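Local coordinates for trehalose-6-phosphate phosphatase (Candida albicans, PDB 5DXF), which belongs to glycosyltransferase family 20 and has the two-domain GT-B architecture of Rossmann-like halves, at residues A[203-208]-A[226-231]. Sequence-based numbering, arbitrary orientation.
Sequences IHDYYL and FFLHVP
Two neighbouring parallel strands of the N-terminal Rossmann-like sheet, 200-204 and 223-227, lie side by side here, and the loops that follow them are tied to each other by side chains. Two backbone bonds join them: Phe227 N to Ile203 O, nearly straight, and Asp205 N to Phe227 O at 3.1 Å. The chains continue into loops, where Asp205 takes over. Its carboxylate reaches across to the other loop, where OD1 accepts the amide of His229 at 2.7 Å from N. That amide comes in on the syn side, 28° out of the carboxylate plane; a weak second bond comes from Val230 N, so one oxygen receives two successive loop amides, the second only weakly. The His229 ring stands almost perpendicular to that carboxylate and meets OD1 at its edge.

On the face shared with Phe227, His204 ND1 and His229 NE2 are hydrogen-bonded at 3.0 Å, rim to rim, with the ring planes 31° apart. His204 NE2 is bonded in turn to Asn35 OD1, so both ring nitrogens are engaged and the ring's rotation is fixed. Phe227 CD1 lies over the centre of one His229 face.

Phe226 occupies the opposite face. With CG anti to the backbone N (chi1 -174°), its ring reaches across to strand 200-204: Ile203 O lies over one face, displaced toward the rim, while Asp205 O approaches the edge 3.1 Å from CZ. Farther along, Val230 CG2 packs 3.5 Å from Tyr206 CD1, and the Tyr206 hydroxyl goes to Glu153 on helix 147-160. Helix 211-218 packs against Ile203 and Phe226 and links the two strands, making these the C-terminal ends of the strands in a beta-alpha-beta crossover in the Rossmann-like domain of a GT-B fold.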
loop_
_atom_site.group_PDB
_atom_site.type_symbol
_atom_site.label_atom_id
_atom_site.label_comp_id
_atom_site.label_asym_id
_atom_site.label_seq_id
_atom_site.Cartn_x
_atom_site.Cartn_y
_atom_site.Cartn_z
ATOM N N ILE A 203 4.767 7.095 -13.275
ATOM C CA ILE A 203 5.733 6.953 -12.197
ATOM C C ILE A 203 5.061 6.878 -10.844
ATOM O O ILE A 203 4.094 7.585 -10.586
ATOM C CB ILE A 203 6.744 8.094 -12.171
ATOM C CG1 ILE A 203 7.426 8.231 -13.522
ATOM C CG2 ILE A 203 7.779 7.830 -11.103
ATOM C CD1 ILE A 203 7.276 9.609 -14.118
ATOM N N HIS A 204 5.575 6.037 -9.962
ATOM C CA HIS A 204 4.935 5.862 -8.671
ATOM C C HIS A 204 5.785 6.195 -7.456
ATOM O O HIS A 204 6.921 5.774 -7.336
ATOM C CB HIS A 204 4.411 4.439 -8.541
ATOM C CG HIS A 204 3.660 3.959 -9.737
ATOM N ND1 HIS A 204 2.312 3.689 -9.707
ATOM C CD2 HIS A 204 4.069 3.679 -10.992
ATOM C CE1 HIS A 204 1.919 3.274 -10.894
ATOM N NE2 HIS A 204 2.967 3.263 -11.694
ATOM N N ASP A 205 5.198 6.978 -6.566
ATOM C CA ASP A 205 5.607 7.099 -5.173
ATOM C C ASP A 205 6.779 8.007 -4.831
ATOM O O ASP A 205 7.365 8.644 -5.684
ATOM C CB ASP A 205 5.784 5.727 -4.538
ATOM C CG ASP A 205 4.665 5.380 -3.600
ATOM O OD1 ASP A 205 3.696 6.147 -3.517
ATOM O OD2 ASP A 205 4.748 4.333 -2.942
ATOM N N TYR A 206 7.095 8.042 -3.546
ATOM C CA TYR A 206 8.019 8.999 -2.952
ATOM C C TYR A 206 9.482 8.896 -3.362
ATOM O O TYR A 206 10.229 9.852 -3.224
ATOM C CB TYR A 206 7.865 9.025 -1.434
ATOM C CG TYR A 206 7.922 7.676 -0.787
ATOM C CD1 TYR A 206 6.853 6.811 -0.852
ATOM C CD2 TYR A 206 9.049 7.271 -0.105
ATOM C CE1 TYR A 206 6.908 5.572 -0.252
ATOM C CE2 TYR A 206 9.115 6.040 0.495
ATOM C CZ TYR A 206 8.042 5.195 0.422
ATOM O OH TYR A 206 8.116 3.969 1.020
ATOM N N TYR A 207 9.906 7.730 -3.819
ATOM C CA TYR A 207 11.293 7.560 -4.235
ATOM C C TYR A 207 11.585 8.348 -5.507
ATOM O O TYR A 207 12.738 8.648 -5.817
ATOM C CB TYR A 207 11.613 6.079 -4.457
ATOM C CG TYR A 207 11.872 5.281 -3.197
ATOM C CD1 TYR A 207 13.157 4.873 -2.865
ATOM C CD2 TYR A 207 10.833 4.930 -2.347
ATOM C CE1 TYR A 207 13.400 4.135 -1.718
ATOM C CE2 TYR A 207 11.065 4.192 -1.202
ATOM C CZ TYR A 207 12.349 3.800 -0.890
ATOM O OH TYR A 207 12.580 3.070 0.252
ATOM N N LEU A 208 10.530 8.687 -6.237
ATOM C CA LEU A 208 10.670 9.273 -7.563
ATOM C C LEU A 208 9.975 10.626 -7.690
ATOM O O LEU A 208 9.486 10.986 -8.762
ATOM C CB LEU A 208 10.124 8.298 -8.604
ATOM C CG LEU A 208 10.807 6.930 -8.544
ATOM C CD1 LEU A 208 10.242 5.983 -9.587
ATOM C CD2 LEU A 208 12.311 7.097 -8.703
ATOM N N PHE A 226 1.848 11.103 -12.635
ATOM C CA PHE A 226 2.404 10.652 -11.379
ATOM C C PHE A 226 1.327 10.231 -10.395
ATOM O O PHE A 226 0.358 10.935 -10.178
ATOM C CB PHE A 226 3.310 11.716 -10.770
ATOM C CG PHE A 226 4.030 11.252 -9.546
ATOM C CD1 PHE A 226 5.311 10.762 -9.632
ATOM C CD2 PHE A 226 3.414 11.285 -8.313
ATOM C CE1 PHE A 226 5.974 10.323 -8.510
ATOM C CE2 PHE A 226 4.066 10.849 -7.188
ATOM C CZ PHE A 226 5.349 10.368 -7.289
ATOM N N PHE A 227 1.507 9.065 -9.803
ATOM C CA PHE A 227 0.601 8.609 -8.772
ATOM C C PHE A 227 1.301 8.389 -7.437
ATOM O O PHE A 227 2.345 7.771 -7.367
ATOM C CB PHE A 227 -0.119 7.342 -9.196
ATOM C CG PHE A 227 -1.314 7.044 -8.368
ATOM C CD1 PHE A 227 -1.195 6.337 -7.205
ATOM C CD2 PHE A 227 -2.549 7.495 -8.742
ATOM C CE1 PHE A 227 -2.294 6.072 -6.426
ATOM C CE2 PHE A 227 -3.658 7.231 -7.975
ATOM C CZ PHE A 227 -3.529 6.516 -6.813
ATOM N N LEU A 228 0.706 8.906 -6.378
ATOM C CA LEU A 228 1.252 8.747 -5.039
ATOM C C LEU A 228 0.447 7.703 -4.279
ATOM O O LEU A 228 -0.742 7.891 -4.033
ATOM C CB LEU A 228 1.242 10.081 -4.291
ATOM C CG LEU A 228 2.094 10.133 -3.024
ATOM C CD1 LEU A 228 3.569 10.100 -3.390
ATOM C CD2 LEU A 228 1.765 11.363 -2.194
ATOM N N HIS A 229 1.089 6.595 -3.920
ATOM C CA HIS A 229 0.403 5.518 -3.206
ATOM C C HIS A 229 0.307 5.843 -1.722
ATOM O O HIS A 229 -0.649 5.458 -1.047
ATOM C CB HIS A 229 1.124 4.179 -3.406
ATOM C CG HIS A 229 1.077 3.666 -4.809
ATOM N ND1 HIS A 229 0.197 2.682 -5.211
ATOM C CD2 HIS A 229 1.811 3.983 -5.901
ATOM C CE1 HIS A 229 0.386 2.424 -6.490
ATOM N NE2 HIS A 229 1.359 3.198 -6.934
ATOM N N VAL A 230 1.314 6.548 -1.221
ATOM C CA VAL A 230 1.344 6.966 0.174
ATOM C C VAL A 230 0.549 8.257 0.376
ATOM O O VAL A 230 0.256 8.953 -0.599
ATOM C CB VAL A 230 2.804 7.167 0.654
ATOM C CG1 VAL A 230 3.486 5.823 0.807
ATOM C CG2 VAL A 230 3.577 8.056 -0.316
ATOM N N PRO A 231 0.285 8.625 1.612
ATOM C CA PRO A 231 -0.430 9.863 1.909
ATOM C C PRO A 231 0.391 11.103 1.599
ATOM O O PRO A 231 1.600 11.032 1.535
ATOM C CB PRO A 231 -0.649 9.774 3.409
ATOM C CG PRO A 231 -0.674 8.328 3.692
ATOM C CD PRO A 231 0.298 7.706 2.754
#